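Local structure of M157 (Murid herpesvirus 1, 2NYK) at residues A[79-83]-A[97-101]; A[127-131]-A[147-151]. The protein serves as a viral MHC class I-like ligand for the Ly49 receptors of mouse natural killer cells. The protein carries 1 engineered substitution. One frame throughout, in Å; residues are numbered along the deposited sequence.

Interaction 1 of 2, residues A[79-83]-A[97-101]; sequences QKMRL and ICVRY
Water 1 ties residues 79-83 of helix 71-90 to strand 97-101: it accepts a hydrogen bond from Arg82 NH1 at 3.1 Å and lies a short 2.5 Å from Tyr101 OH. Arg82 NH1 has a second partner one helical turn back, donating to Gln79 OE1 at 2.9 Å. That bond meets a lone pair of OE1 in the carbonyl plane and lies nearly in the guanidinium plane. Arg82 reaches it with an extended side chain, CG anti to the backbone N (chi1 180°), whereas Gln79 folds at chi2 and brings its amide over toward the tyrosine. The side chains of Gln79 and Tyr101 cross at about a right angle, with the amide and ring planes 50° apart, NE2 3.3 Å from Tyr101 OH and CD against CE1. The ring also packs edge-to-face with Phe75, farther back on the same helix.

Toward the other end mainly apolar side chains meet. Leu83 sits over the strand between Ile97 and Val99, whose side chains both point at the helix. Its CB meets Ile97 CG2 at 3.7 Å; both CD1 and CD2 rest against Val99 CG1, CD1 at 3.8 Å. CD1 also rests on the carbonyl O of Ile97.

The helix runs across an inner strand of the antiparallel sheet, the directions of the two short segments 146° apart, in the helix-on-sheet platform of the MHC class I fold. Strands 21-30 and 109-118 flank strand 97-101 through backbone hydrogen bonds. The chemistry is therefore graded: leucine, isoleucine and valine make an apolar seam, while amide, guanidinium, water and phenol follow one another in a polar chain in which two acceptors, OE1 and the water, share NH1 and would restrain the rotation of the guanidinium group.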
loop_
_atom_site.group_PDB
_atom_site.type_symbol
_atom_site.label_atom_id
_atom_site.label_comp_id
_atom_site.label_asym_id
_atom_site.label_seq_id
_atom_site.Cartn_x
_atom_site.Cartn_y
_atom_site.Cartn_z
ATOM N N GLN A 79 8.569 -14.817 9.056
ATOM C CA GLN A 79 7.363 -15.342 8.403
ATOM C C GLN A 79 7.713 -16.119 7.129
ATOM O O GLN A 79 7.196 -17.211 6.902
ATOM C CB GLN A 79 6.372 -14.203 8.071
ATOM C CG GLN A 79 5.758 -13.492 9.288
ATOM C CD GLN A 79 5.025 -14.429 10.237
ATOM O OE1 GLN A 79 4.474 -15.448 9.825
ATOM N NE2 GLN A 79 5.012 -14.081 11.520
ATOM N N LYS A 80 8.593 -15.571 6.303
ATOM C CA LYS A 80 9.024 -16.292 5.118
ATOM C C LYS A 80 9.581 -17.681 5.460
ATOM O O LYS A 80 9.161 -18.669 4.861
ATOM C CB LYS A 80 10.029 -15.485 4.301
ATOM C CG LYS A 80 10.067 -15.934 2.852
ATOM C CD LYS A 80 11.089 -15.186 2.020
ATOM C CE LYS A 80 12.483 -15.706 2.275
ATOM N NZ LYS A 80 13.468 -15.085 1.355
ATOM N N MET A 81 10.494 -17.758 6.428
ATOM C CA MET A 81 11.084 -19.047 6.830
ATOM C C MET A 81 10.020 -20.008 7.341
ATOM O O MET A 81 10.036 -21.197 7.011
ATOM C CB MET A 81 12.168 -18.856 7.894
ATOM C CG MET A 81 13.361 -18.062 7.394
ATOM S SD MET A 81 14.742 -17.958 8.543
ATOM C CE MET A 81 14.074 -16.940 9.857
ATOM N N ARG A 82 9.098 -19.470 8.134
ATOM C CA ARG A 82 7.963 -20.212 8.658
ATOM C C ARG A 82 7.107 -20.831 7.560
ATOM O O ARG A 82 6.729 -22.004 7.656
ATOM C CB ARG A 82 7.103 -19.284 9.500
ATOM C CG ARG A 82 5.888 -19.911 10.101
ATOM C CD ARG A 82 4.973 -18.814 10.546
ATOM N NE ARG A 82 3.810 -19.313 11.254
ATOM C CZ ARG A 82 2.667 -18.643 11.360
ATOM N NH1 ARG A 82 2.540 -17.437 10.799
ATOM N NH2 ARG A 82 1.650 -19.183 12.025
ATOM N N LEU A 83 6.793 -20.037 6.533
ATOM C CA LEU A 83 5.977 -20.505 5.410
ATOM C C LEU A 83 6.702 -21.558 4.572
ATOM O O LEU A 83 6.081 -22.524 4.139
ATOM C CB LEU A 83 5.521 -19.349 4.515
ATOM C CG LEU A 83 4.688 -18.171 5.037
ATOM C CD1 LEU A 83 4.052 -17.479 3.854
ATOM C CD2 LEU A 83 3.625 -18.570 6.072
ATOM N N ILE A 97 1.667 -20.318 -0.568
ATOM C CA ILE A 97 1.090 -19.901 0.708
ATOM C C ILE A 97 1.397 -18.422 0.942
ATOM O O ILE A 97 2.496 -17.946 0.659
ATOM C CB ILE A 97 1.608 -20.755 1.888
ATOM C CG1 ILE A 97 0.916 -20.360 3.195
ATOM C CG2 ILE A 97 3.132 -20.631 2.017
ATOM C CD1 ILE A 97 1.166 -21.315 4.332
ATOM N N CYS A 98 0.405 -17.709 1.447
ATOM C CA CYS A 98 0.580 -16.311 1.758
ATOM C C CYS A 98 0.102 -16.032 3.178
ATOM O O CYS A 98 -0.882 -16.619 3.642
ATOM C CB CYS A 98 -0.171 -15.465 0.733
ATOM S SG CYS A 98 -0.004 -13.699 0.994
ATOM N N VAL A 99 0.821 -15.145 3.869
ATOM C CA VAL A 99 0.400 -14.665 5.183
ATOM C C VAL A 99 0.352 -13.140 5.154
ATOM O O VAL A 99 1.222 -12.510 4.556
ATOM C CB VAL A 99 1.298 -15.198 6.332
ATOM C CG1 VAL A 99 2.786 -14.742 6.165
ATOM C CG2 VAL A 99 0.762 -14.780 7.696
ATOM N N ARG A 100 -0.667 -12.562 5.792
ATOM C CA ARG A 100 -0.809 -11.111 5.874
ATOM C C ARG A 100 -1.186 -10.650 7.281
ATOM O O ARG A 100 -2.196 -11.088 7.817
ATOM C CB ARG A 100 -1.888 -10.638 4.888
ATOM C CG ARG A 100 -2.086 -9.111 4.828
ATOM C CD ARG A 100 -3.289 -8.792 3.889
ATOM N NE ARG A 100 -3.608 -7.357 3.833
ATOM C CZ ARG A 100 -2.875 -6.435 3.195
ATOM N NH1 ARG A 100 -1.760 -6.771 2.556
ATOM N NH2 ARG A 100 -3.245 -5.160 3.202
ATOM N N TYR A 101 -0.376 -9.767 7.863
ATOM C CA TYR A 101 -0.689 -9.182 9.165
ATOM C C TYR A 101 -1.148 -7.771 8.889
ATOM O O TYR A 101 -0.373 -6.947 8.382
ATOM C CB TYR A 101 0.533 -9.148 10.073
ATOM C CG TYR A 101 0.905 -10.490 10.689
ATOM C CD1 TYR A 101 1.419 -11.525 9.909
ATOM C CD2 TYR A 101 0.708 -10.723 12.053
ATOM C CE1 TYR A 101 1.737 -12.768 10.467
ATOM C CE2 TYR A 101 1.032 -11.969 12.628
ATOM C CZ TYR A 101 1.542 -12.966 11.826
ATOM O OH TYR A 101 1.861 -14.188 12.380
HETATM O O HOH W 1 0.332 -16.212 12.590
#

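Interaction 2 of 2, residues A[127-131]-A[147-151]; sequences GQTGK and EIGTY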
loop_
_atom_site.group_PDB
_atom_site.type_symbol
_atom_site.label_atom_id
_atom_site.label_comp_id
_atom_site.label_asym_id
_atom_site.label_seq_id
_atom_site.Cartn_x
_atom_site.Cartn_y
_atom_site.Cartn_z
ATOM N N GLY A 127 -8.622 -9.631 15.415
ATOM C CA GLY A 127 -8.582 -9.025 16.750
ATOM C C GLY A 127 -7.452 -9.505 17.652
ATOM O O GLY A 127 -7.588 -9.457 18.863
ATOM N N GLN A 128 -6.347 -9.988 17.065
ATOM C CA GLN A 128 -5.148 -10.387 17.830
ATOM C C GLN A 128 -4.510 -9.154 18.465
ATOM O O GLN A 128 -4.376 -8.110 17.818
ATOM C CB GLN A 128 -4.095 -11.065 16.946
ATOM C CG GLN A 128 -4.567 -12.239 16.110
ATOM C CD GLN A 128 -4.996 -13.404 16.943
ATOM O OE1 GLN A 128 -6.088 -13.404 17.527
ATOM N NE2 GLN A 128 -4.136 -14.419 17.019
ATOM N N THR A 129 -4.117 -9.276 19.727
ATOM C CA THR A 129 -3.541 -8.144 20.457
ATOM C C THR A 129 -2.105 -8.464 20.879
ATOM O O THR A 129 -1.372 -7.593 21.356
ATOM C CB THR A 129 -4.398 -7.779 21.679
ATOM O OG1 THR A 129 -4.612 -8.956 22.465
ATOM C CG2 THR A 129 -5.756 -7.224 21.249
ATOM N N GLY A 130 -1.705 -9.720 20.677
ATOM C CA GLY A 130 -0.391 -10.209 21.101
ATOM C C GLY A 130 -0.125 -10.132 22.603
ATOM O O GLY A 130 1.025 -9.938 23.028
ATOM N N LYS A 131 -1.179 -10.281 23.407
ATOM C CA LYS A 131 -1.059 -10.215 24.873
ATOM C C LYS A 131 -1.528 -11.503 25.544
ATOM O O LYS A 131 -0.706 -12.359 25.886
ATOM C CB LYS A 131 -1.813 -9.006 25.448
ATOM C CG LYS A 131 -3.316 -8.982 25.130
ATOM C CD LYS A 131 -4.057 -7.814 25.791
ATOM C CE LYS A 131 -3.742 -6.466 25.133
ATOM N NZ LYS A 131 -2.348 -5.997 25.425
ATOM N N GLU A 147 -0.636 -16.458 17.440
ATOM C CA GLU A 147 -0.692 -15.338 18.405
ATOM C C GLU A 147 0.690 -14.718 18.685
ATOM O O GLU A 147 0.804 -13.552 19.096
ATOM C CB GLU A 147 -1.371 -15.777 19.716
ATOM C CG GLU A 147 -1.701 -14.646 20.726
ATOM C CD GLU A 147 -2.533 -13.506 20.133
ATOM O OE1 GLU A 147 -1.941 -12.646 19.448
ATOM O OE2 GLU A 147 -3.770 -13.454 20.367
ATOM N N ILE A 148 1.734 -15.505 18.445
ATOM C CA ILE A 148 3.102 -15.065 18.700
ATOM C C ILE A 148 3.478 -13.933 17.748
ATOM O O ILE A 148 4.121 -12.959 18.168
ATOM C CB ILE A 148 4.117 -16.231 18.559
ATOM C CG1 ILE A 148 3.635 -17.469 19.332
ATOM C CG2 ILE A 148 5.507 -15.805 19.058
ATOM C CD1 ILE A 148 2.654 -18.361 18.544
ATOM N N GLY A 149 3.068 -14.074 16.475
ATOM C CA GLY A 149 3.370 -13.094 15.432
ATOM C C GLY A 149 3.035 -11.695 15.879
ATOM O O GLY A 149 3.898 -10.822 15.891
ATOM N N THR A 150 1.781 -11.484 16.281
ATOM C CA THR A 150 1.344 -10.169 16.755
ATOM C C THR A 150 2.147 -9.703 17.983
ATOM O O THR A 150 2.394 -8.492 18.158
ATOM C CB THR A 150 -0.173 -10.174 17.049
ATOM O OG1 THR A 150 -0.890 -10.507 15.843
ATOM C CG2 THR A 150 -0.645 -8.808 17.566
ATOM N N TYR A 151 2.553 -10.658 18.829
ATOM C CA TYR A 151 3.364 -10.357 20.016
ATOM C C TYR A 151 4.631 -9.559 19.647
ATOM O O TYR A 151 4.904 -8.535 20.250
ATOM C CB TYR A 151 3.716 -11.649 20.787
ATOM C CG TYR A 151 4.877 -11.468 21.747
ATOM C CD1 TYR A 151 4.694 -10.858 22.999
ATOM C CD2 TYR A 151 6.163 -11.872 21.388
ATOM C CE1 TYR A 151 5.772 -10.677 23.882
ATOM C CE2 TYR A 151 7.246 -11.686 22.257
ATOM C CZ TYR A 151 7.044 -11.093 23.497
ATOM O OH TYR A 151 8.129 -10.925 24.340
#
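Gln128, at the end of an edge strand of the MHC-like platform sheet, and the Thr129-Gly130 turn that follows it lie against the first turn of helix 148-154, with Glu147 just ahead of that turn. The polar part of the contact is modest. Gly130 N donates a weak hydrogen bond to Glu147 OE1 at 3.2 Å, bent to 130° at the hydrogen. The other carboxylate oxygen, OE2, lies 3.5 Å from Gln128 NE2, and the amide and carboxylate planes are only 16° apart. Glu147 bends at chi2 (54°) to bring its carboxylate back to the turn.

Van der Waals packing does the rest. Thr150 points at the turn with both branches: OG1 lies 3.4 Å from Gln128 CB, and CG2 fits against Gly130 N and the carbonyl carbon of Thr129. The same threonine touches Cys112 and Val114 of strand 109-118, so it fills the angle between turn and sheet. Gly130, with positive phi, packs its CA directly on the helix backbone, 3.7 Å from Tyr151 N. Beside it, Gly130 O approaches the edge of the Tyr151 ring, in its plane, 3.8 Å from CD1.

How the interactions relate
After a first helix and the opening strands of the sheet, the chain forms helix 71-90 and then strand 96-106; interaction 1 closes this short connection by laying the helix back over the strand it leads into. The chain then passes through strand 109-118, and interaction 2 opens at the end of strand 122-128, closing a second loop around the unmodelled residues 132-146. The two loops follow in series, neither nested nor crossed, and their centres are about 15 Å apart. They meet at Tyr101, whose OH packs 3.6 Å from Gly149 CA. Both contacts reach the same seven-stranded sheet: interaction 1 brings helix 71-90 onto its middle, and interaction 2 joins helix 148-154 to its edge.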